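Local coordinates for protein dehydroascorbate reductase (Chlamydomonas reinhardtii, PDB 5XFT) that probably catalyses the glutathione-dependent reduction of dehydroascorbate to ascorbate, as a DHAR-family member of the glutathione S-transferase superfamily, at residues 79-82 with 83-87; 106-109 with 110-114; 127-130 with 131-134; 176-179 with 180-183. All blocks are in the same frame, centred on the assembly; numbering follows the deposited sequence.

Interaction 1: 79-82 with 83-87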
# COMPACT_ATOMS: atom_id res chain seq x y z
N VAL A 79 -9.26 -0.71 -7.70
CA VAL A 79 -9.90 0.18 -6.72
C VAL A 79 -10.92 1.08 -7.40
O VAL A 79 -11.92 1.47 -6.77
CB VAL A 79 -8.86 1.01 -5.94
CG1 VAL A 79 -7.95 0.09 -5.12
CG2 VAL A 79 -8.07 1.92 -6.87
N VAL A 80 -10.72 1.42 -8.68
CA VAL A 80 -11.71 2.25 -9.36
C VAL A 80 -12.97 1.44 -9.68
O VAL A 80 -14.10 1.91 -9.48
CB VAL A 80 -11.10 2.89 -10.61
CG1 VAL A 80 -12.17 3.62 -11.41
CG2 VAL A 80 -9.99 3.84 -10.22
N HIS A 81 -12.79 0.22 -10.18
CA HIS A 81 -13.92 -0.70 -10.34
C HIS A 81 -14.64 -0.89 -9.01
O HIS A 81 -15.88 -0.94 -8.96
CB HIS A 81 -13.40 -2.04 -10.88
CG HIS A 81 -14.38 -3.16 -10.76
ND1 HIS A 81 -15.16 -3.59 -11.81
CD2 HIS A 81 -14.70 -3.95 -9.70
CE1 HIS A 81 -15.92 -4.60 -11.41
NE2 HIS A 81 -15.66 -4.84 -10.14
N LEU A 82 -13.88 -1.01 -7.93
CA LEU A 82 -14.46 -1.14 -6.60
C LEU A 82 -15.34 0.05 -6.28
O LEU A 82 -16.48 -0.11 -5.84
CB LEU A 82 -13.33 -1.29 -5.58
CG LEU A 82 -13.73 -1.52 -4.13
CD1 LEU A 82 -14.48 -2.83 -4.01
CD2 LEU A 82 -12.51 -1.53 -3.24
N GLU A 83 -14.84 1.27 -6.52
CA GLU A 83 -15.62 2.46 -6.19
C GLU A 83 -16.85 2.59 -7.08
O GLU A 83 -17.87 3.14 -6.65
CB GLU A 83 -14.74 3.70 -6.30
CG GLU A 83 -15.26 4.90 -5.51
CD GLU A 83 -15.00 4.77 -4.03
OE1 GLU A 83 -14.03 4.10 -3.66
OE2 GLU A 83 -15.77 5.37 -3.24
N LYS A 84 -16.79 2.11 -8.32
CA LYS A 84 -17.95 2.18 -9.19
C LYS A 84 -19.02 1.19 -8.76
O LYS A 84 -20.21 1.51 -8.74
CB LYS A 84 -17.54 1.92 -10.64
CG LYS A 84 -18.66 2.15 -11.65
CD LYS A 84 -18.21 1.77 -13.05
CE LYS A 84 -19.36 1.89 -14.04
NZ LYS A 84 -19.04 1.27 -15.36
N GLN A 85 -18.62 -0.04 -8.41
CA GLN A 85 -19.60 -1.06 -8.06
C GLN A 85 -20.15 -0.87 -6.65
O GLN A 85 -21.29 -1.26 -6.38
CB GLN A 85 -19.00 -2.45 -8.21
CG GLN A 85 -18.53 -2.77 -9.63
CD GLN A 85 -19.61 -2.53 -10.67
OE1 GLN A 85 -19.42 -1.76 -11.62
NE2 GLN A 85 -20.76 -3.18 -10.50
N HIS A 86 -19.37 -0.29 -5.73
CA HIS A 86 -19.78 -0.12 -4.34
C HIS A 86 -19.52 1.32 -3.91
O HIS A 86 -18.52 1.61 -3.24
CB HIS A 86 -19.06 -1.10 -3.42
CG HIS A 86 -19.09 -2.51 -3.91
ND1 HIS A 86 -20.07 -3.40 -3.53
CD2 HIS A 86 -18.28 -3.18 -4.75
CE1 HIS A 86 -19.86 -4.56 -4.12
NE2 HIS A 86 -18.77 -4.46 -4.87
N PRO A 87 -20.41 2.25 -4.27
CA PRO A 87 -20.17 3.66 -3.92
C PRO A 87 -20.22 3.94 -2.43
O PRO A 87 -19.60 4.91 -1.97
CB PRO A 87 -21.29 4.40 -4.67
CG PRO A 87 -21.74 3.44 -5.74
CD PRO A 87 -21.59 2.08 -5.13
O HOH W 1 -11.84 2.19 -3.86
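Gln-85 lays its methylene CG over one face of the His-81 imidazole one helical turn earlier, a CH-pi contact with 3.8 Å from Gln-85 CG to the centroid of the His-81 ring. The methylene is displaced toward the rim, and of the ring atoms it comes nearest His-81 NE2, at 3.6 Å. With CG anti to the backbone N (chi1 165°), the histidine ring swings along the helix toward this partner, and the amide plane of Gln-85 lies 27° from the ring plane. His-81 NE2 also makes a weak hydrogen bond to Glu-65. An alanine in place of His-81 would probably leave Gln-85 CG without its ring face and Glu-65 without this weak mate.

The backbone is satisfied by i to i+4 bonds, ending with His-86 N to Leu-82 O at 2.9 Å. Val-79 O accepts twice: from Glu-83 N (2.9 Å) and from a water, 3.0 Å from Val-79 O, that also donates to Glu-83 OE1 over 2.9 Å. The other carboxylate oxygen, OE2, receives Leu-91 N and Ser-90 OG, so glutamate suits a place with donors for both of its oxygens. His-86, the first residue to leave helical geometry, has its carbonyl taken by Lys-34 NZ. Leu-82 is buried against Ala-30 and Tyr-31 of helix 22-33, a place for a branched apolar chain, and its CD1 also meets His-86 CD2 at 3.9 Å. This C-terminal turn of helix 75-85 in the thioredoxin-like domain rests Val-79 and Leu-82 on helix 22-33, touching Ala-30.

Interaction 2: 106-109 with 110-114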
# COMPACT_ATOMS: atom_id res chain seq x y z
N ASN A 106 11.19 7.56 -5.19
CA ASN A 106 12.36 8.17 -4.57
C ASN A 106 12.92 7.26 -3.48
O ASN A 106 14.13 7.07 -3.38
CB ASN A 106 12.01 9.54 -3.97
CG ASN A 106 11.65 10.57 -5.03
OD1 ASN A 106 12.14 10.51 -6.16
ND2 ASN A 106 10.79 11.51 -4.66
N PHE A 107 12.03 6.72 -2.65
CA PHE A 107 12.45 5.82 -1.58
C PHE A 107 13.12 4.57 -2.14
O PHE A 107 14.11 4.08 -1.58
CB PHE A 107 11.22 5.48 -0.73
CG PHE A 107 11.23 4.11 -0.17
CD1 PHE A 107 12.17 3.74 0.78
CD2 PHE A 107 10.26 3.19 -0.55
CE1 PHE A 107 12.17 2.48 1.31
CE2 PHE A 107 10.25 1.94 -0.03
CZ PHE A 107 11.21 1.57 0.91
N ARG A 108 12.62 4.06 -3.26
CA ARG A 108 13.26 2.93 -3.90
C ARG A 108 14.61 3.33 -4.49
O ARG A 108 15.59 2.60 -4.32
CB ARG A 108 12.35 2.35 -4.98
CG ARG A 108 13.01 1.25 -5.79
CD ARG A 108 12.11 0.77 -6.89
NE ARG A 108 11.78 1.85 -7.82
CZ ARG A 108 10.88 1.75 -8.78
NH1 ARG A 108 10.20 0.63 -8.95
NH2 ARG A 108 10.65 2.79 -9.57
N ALA A 109 14.68 4.47 -5.18
CA ALA A 109 15.95 4.90 -5.74
C ALA A 109 16.99 5.11 -4.65
O ALA A 109 18.19 4.99 -4.90
CB ALA A 109 15.76 6.18 -6.55
N ILE A 110 16.54 5.44 -3.44
CA ILE A 110 17.44 5.52 -2.30
C ILE A 110 17.92 4.14 -1.90
O ILE A 110 19.12 3.92 -1.68
CB ILE A 110 16.75 6.24 -1.13
CG1 ILE A 110 16.54 7.72 -1.46
CG2 ILE A 110 17.54 6.05 0.17
CD1 ILE A 110 15.64 8.42 -0.49
N LEU A 111 17.00 3.17 -1.83
CA LEU A 111 17.41 1.85 -1.35
C LEU A 111 18.32 1.14 -2.34
O LEU A 111 19.32 0.53 -1.94
CB LEU A 111 16.19 0.98 -1.04
CG LEU A 111 15.55 1.14 0.34
CD1 LEU A 111 14.54 0.03 0.59
CD2 LEU A 111 16.60 1.19 1.44
N ILE A 112 18.01 1.19 -3.64
CA ILE A 112 18.64 0.29 -4.59
C ILE A 112 19.17 1.03 -5.82
O ILE A 112 19.35 0.43 -6.88
CB ILE A 112 17.67 -0.83 -5.02
CG1 ILE A 112 16.46 -0.25 -5.76
CG2 ILE A 112 17.18 -1.61 -3.82
CD1 ILE A 112 15.44 -1.31 -6.14
N GLY A 113 19.44 2.32 -5.67
CA GLY A 113 19.91 3.12 -6.79
C GLY A 113 21.40 3.37 -6.78
O GLY A 113 22.12 2.98 -5.85
N PRO A 114 21.90 4.03 -7.82
CA PRO A 114 23.31 4.42 -7.85
C PRO A 114 23.61 5.47 -6.79
O PRO A 114 22.78 6.32 -6.47
CB PRO A 114 23.50 5.00 -9.26
CG PRO A 114 22.38 4.42 -10.06
CD PRO A 114 21.23 4.27 -9.11
O HOH W 2 20.17 6.48 -5.84
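Leu-111 presses CD1 against the Phe-107 ring, 3.5 Å from Phe-107 CE1, in the last turns of helix 103-112, part of the all-helical half of the glutathione S-transferase fold. Among the apolar contacts, that methyl approaches the ring obliquely, and both side chains also pack on Ala-168 and Trp-211. A serine at Leu-111 would probably open a gap beside the Phe-107 ring and put a hydroxyl among apolar groups. On the outer side, Ile-112 turns CG1 between its backbone N and carbonyl carbon (chi1 64°), which brings Ile-112 CD1 to 3.5 Å from Arg-108 CG; the arginine's methylenes thus give Ile-112 an apolar surface at an exposed position.

The hydrogen bonds are those of the helix: Ile-110 N to Asn-106 O, Leu-111 N to Phe-107 O and Ile-112 N to Arg-108 O, the last 2.9 Å long and close to linear with its carbonyl. A water lies 2.7 Å from Ala-109 O and equally far from Pro-114 O, though other acceptors compete for its protons. Glycine fits the exit for a steric reason: a beta carbon on Gly-113 would collide with Ala-109 O, while its CA approaches that oxygen to 3.2 Å in a CA-H...O contact.

Interaction 3: 127-130 with 131-134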
# COMPACT_ATOMS: atom_id res chain seq x y z
N GLU A 127 10.89 16.28 -0.03
CA GLU A 127 9.83 17.13 -0.58
C GLU A 127 8.49 16.40 -0.59
O GLU A 127 7.45 16.99 -0.26
CB GLU A 127 10.20 17.61 -1.98
CG GLU A 127 9.03 18.23 -2.72
CD GLU A 127 9.45 18.99 -3.97
OE1 GLU A 127 9.00 20.13 -4.13
OE2 GLU A 127 10.22 18.44 -4.79
N GLN A 128 8.48 15.11 -0.95
CA GLN A 128 7.24 14.35 -0.94
C GLN A 128 6.66 14.27 0.47
O GLN A 128 5.48 14.59 0.69
CB GLN A 128 7.49 12.95 -1.50
CG GLN A 128 7.95 12.93 -2.94
CD GLN A 128 6.83 13.19 -3.91
OE1 GLN A 128 5.74 12.63 -3.78
NE2 GLN A 128 7.08 14.03 -4.91
N LEU A 129 7.47 13.85 1.44
CA LEU A 129 7.01 13.76 2.82
C LEU A 129 6.56 15.12 3.34
O LEU A 129 5.67 15.20 4.20
CB LEU A 129 8.12 13.20 3.71
CG LEU A 129 8.55 11.76 3.43
CD1 LEU A 129 9.70 11.38 4.35
CD2 LEU A 129 7.37 10.83 3.63
N ALA A 130 7.18 16.19 2.85
CA ALA A 130 6.75 17.53 3.24
C ALA A 130 5.36 17.83 2.71
O ALA A 130 4.50 18.33 3.44
CB ALA A 130 7.76 18.57 2.74
N GLY A 131 5.11 17.54 1.43
CA GLY A 131 3.79 17.70 0.85
C GLY A 131 2.71 16.98 1.65
O GLY A 131 1.72 17.59 2.06
N MET A 132 2.92 15.68 1.88
CA MET A 132 1.94 14.91 2.65
C MET A 132 1.75 15.49 4.04
O MET A 132 0.61 15.63 4.52
CB MET A 132 2.38 13.45 2.75
CG MET A 132 2.52 12.75 1.41
SD MET A 132 3.41 11.19 1.54
CE MET A 132 2.38 10.29 2.70
N ASP A 133 2.85 15.85 4.70
CA ASP A 133 2.78 16.36 6.07
C ASP A 133 1.99 17.66 6.13
O ASP A 133 1.09 17.82 6.97
CB ASP A 133 4.21 16.54 6.59
CG ASP A 133 4.26 17.23 7.92
OD1 ASP A 133 3.86 16.62 8.94
OD2 ASP A 133 4.72 18.39 7.95
N ASP A 134 2.31 18.61 5.25
CA ASP A 134 1.57 19.87 5.18
C ASP A 134 0.10 19.62 4.92
O ASP A 134 -0.77 20.20 5.58
CB ASP A 134 2.16 20.77 4.10
CG ASP A 134 3.57 21.22 4.41
OD1 ASP A 134 4.00 21.05 5.57
OD2 ASP A 134 4.24 21.75 3.50
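The carboxylate of Asp-134 lies flat over the carbonyl oxygen of Ala-130, four residues earlier: Ala-130 O is directly above the carboxylate carbon, 3.2 Å from Asp-134 CG and nearly equidistant from OD1 and OD2. Both partners are acceptors, so this is face contact without a bond; the oxygen takes its hydrogen from Asp-134 N, at 2.9 Å. CG sits beside the backbone N (chi1 -65°), which folds the acid back over the preceding turn, and beyond it OD1 has a long, weak ion pair with Arg-137. Asp-133 directs its carboxylate differently. CG lies anti to the backbone N (chi1 172°), Asp-133 CB packs 3.1 Å from Leu-129 O, and the buried oxygens are taken by neighbours: OD2 in a salt bridge with Arg-137, OD1 in weak hydrogen bonds from the backbone N-H groups of Ala-183 and Leu-184. An aspartate suits this place because both of its oxygens have donors, which would probably favour its charged form.

These residues form the middle of helix 118-138 in the helical domain of the glutathione S-transferase fold, where four consecutive i to i+4 bonds run from Gly-131 N to Glu-127 O through Asp-134 N to Ala-130 O. The apolar side is looser here: Leu-129 CD2 and Met-132 SD are 4.5 Å apart, and each fills space against other helices, both touching Leu-103 and Leu-184. Long, flexible methionine suits that junction. Met-132 CG also rests 3.6 Å from Gln-128 O, and the side-chain amide oxygen of Gln-128 accepts a hydrogen bond from the backbone N of Lys-102.

Interaction 4: 176-179 with 180-183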
# COMPACT_ATOMS: atom_id res chain seq x y z
N GLU A 176 15.59 8.13 9.31
CA GLU A 176 14.46 8.22 10.21
C GLU A 176 13.52 9.32 9.74
O GLU A 176 13.93 10.28 9.09
CB GLU A 176 14.92 8.48 11.65
CG GLU A 176 14.31 7.52 12.64
CD GLU A 176 15.18 7.32 13.86
OE1 GLU A 176 15.36 8.28 14.63
OE2 GLU A 176 15.69 6.19 14.04
N LEU A 177 12.25 9.14 10.07
CA LEU A 177 11.24 10.15 9.78
C LEU A 177 11.42 11.32 10.74
O LEU A 177 11.24 11.14 11.96
CB LEU A 177 9.85 9.53 9.93
CG LEU A 177 8.66 10.34 9.43
CD1 LEU A 177 8.71 10.50 7.93
CD2 LEU A 177 7.36 9.68 9.86
N PRO A 178 11.78 12.50 10.26
CA PRO A 178 12.02 13.63 11.17
C PRO A 178 10.85 13.89 12.10
O PRO A 178 9.68 13.74 11.72
CB PRO A 178 12.25 14.81 10.22
CG PRO A 178 12.77 14.18 8.98
CD PRO A 178 12.12 12.83 8.86
N ALA A 179 11.17 14.27 13.34
CA ALA A 179 10.15 14.56 14.34
C ALA A 179 9.35 15.81 14.01
O ALA A 179 8.27 16.00 14.58
CB ALA A 179 10.80 14.72 15.72
N ARG A 180 9.84 16.66 13.11
CA ARG A 180 9.10 17.85 12.73
C ARG A 180 7.91 17.54 11.84
O ARG A 180 6.93 18.30 11.84
CB ARG A 180 10.03 18.84 12.03
CG ARG A 180 10.54 18.36 10.70
CD ARG A 180 11.33 19.45 10.03
NE ARG A 180 11.22 19.36 8.58
CZ ARG A 180 12.08 18.69 7.81
NH1 ARG A 180 13.10 18.05 8.37
NH2 ARG A 180 11.91 18.66 6.50
N PHE A 181 7.96 16.44 11.08
CA PHE A 181 6.79 15.98 10.34
C PHE A 181 5.77 15.42 11.32
O PHE A 181 5.49 14.22 11.33
CB PHE A 181 7.17 14.90 9.32
CG PHE A 181 7.98 15.42 8.17
CD1 PHE A 181 7.75 16.68 7.65
CD2 PHE A 181 9.00 14.65 7.64
CE1 PHE A 181 8.51 17.15 6.59
CE2 PHE A 181 9.77 15.12 6.59
CZ PHE A 181 9.52 16.37 6.06
N THR A 182 5.23 16.30 12.17
CA THR A 182 4.30 15.89 13.22
C THR A 182 3.11 15.14 12.66
O THR A 182 2.72 14.08 13.17
CB THR A 182 3.83 17.14 13.98
OG1 THR A 182 3.54 18.18 13.04
CG2 THR A 182 4.91 17.61 14.94
N ALA A 183 2.51 15.68 11.59
CA ALA A 183 1.31 15.09 11.03
C ALA A 183 1.57 13.71 10.43
O ALA A 183 0.68 12.86 10.40
CB ALA A 183 0.71 16.02 9.97
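A type I beta turn from Pro-178 to Phe-181 bends the chain into helix 182-193, with Phe-181 at the N-cap position. Its closing bond, Phe-181 N to Pro-178 O, is long at 3.3 Å, and the donor stands 59° out of the carbonyl plane instead of on a lone pair; the same oxygen has a second donor in His-185 NE2. Phe-181 is also the centre of an inverse gamma turn, whose weak bond joins Thr-182 N to Arg-180 O.

The side chains pack across this bend. Proline is a fitting first residue, since its ring is rigid and lies alongside Phe-181, with Pro-178 CD 3.8 Å from Phe-181 CD2. From another direction Leu-177 CD1 reaches the same ring atom, Phe-181 CD2, at 4.2 Å, crossing at about a right angle. Phe-181 thereby joins the loop to helix 118-138, where it touches Leu-129. Arg-180 runs beside the proline on the outer side: its CG sits between the backbone N and the carbonyl carbon (chi1 66°), and the chain bends back so that Arg-180 NH1 comes 3.8 Å from Pro-178 CB. One face of its guanidinium is approached by Phe-181 CE2, offset toward the rim. Thr-182 puts its methyl CG2 3.7 Å from Ala-179 O, while OG1 is hydrogen-bonded to Arg-137 NH2.

Arg-180 thus works in two ways, its guanidinium touching the proline obliquely and Phe-181 CE2 over one face, while NH2 forms a salt bridge with Glu-126; the charge is paired, and the neighbouring proline and phenylalanine probably limit how freely the guanidinium can turn.

Interactions 2, 3 and 4 form one chain of neighbours in the helical domain. Interactions 2 and 3, with centres about 18 Å apart, meet where Asn-106 ND2 lies 3.6 Å from Gln-128 CG. Interactions 3 and 4 are closer, with centres about 10 Å apart: Ala-130 CA packs 3.8 Å from Phe-181 CE1, and the small side chain of Ala-130 is consistent with this approach. Interaction 1 stands apart in the thioredoxin-like domain, its centre about 28 Å from that of interaction 3 and on the opposite side of the chain's centre from interactions 2 and 4. It packs on helix 22-33, whose start carries a CxxC sequence that probably supplies the catalytic thiol, as in related DHARs.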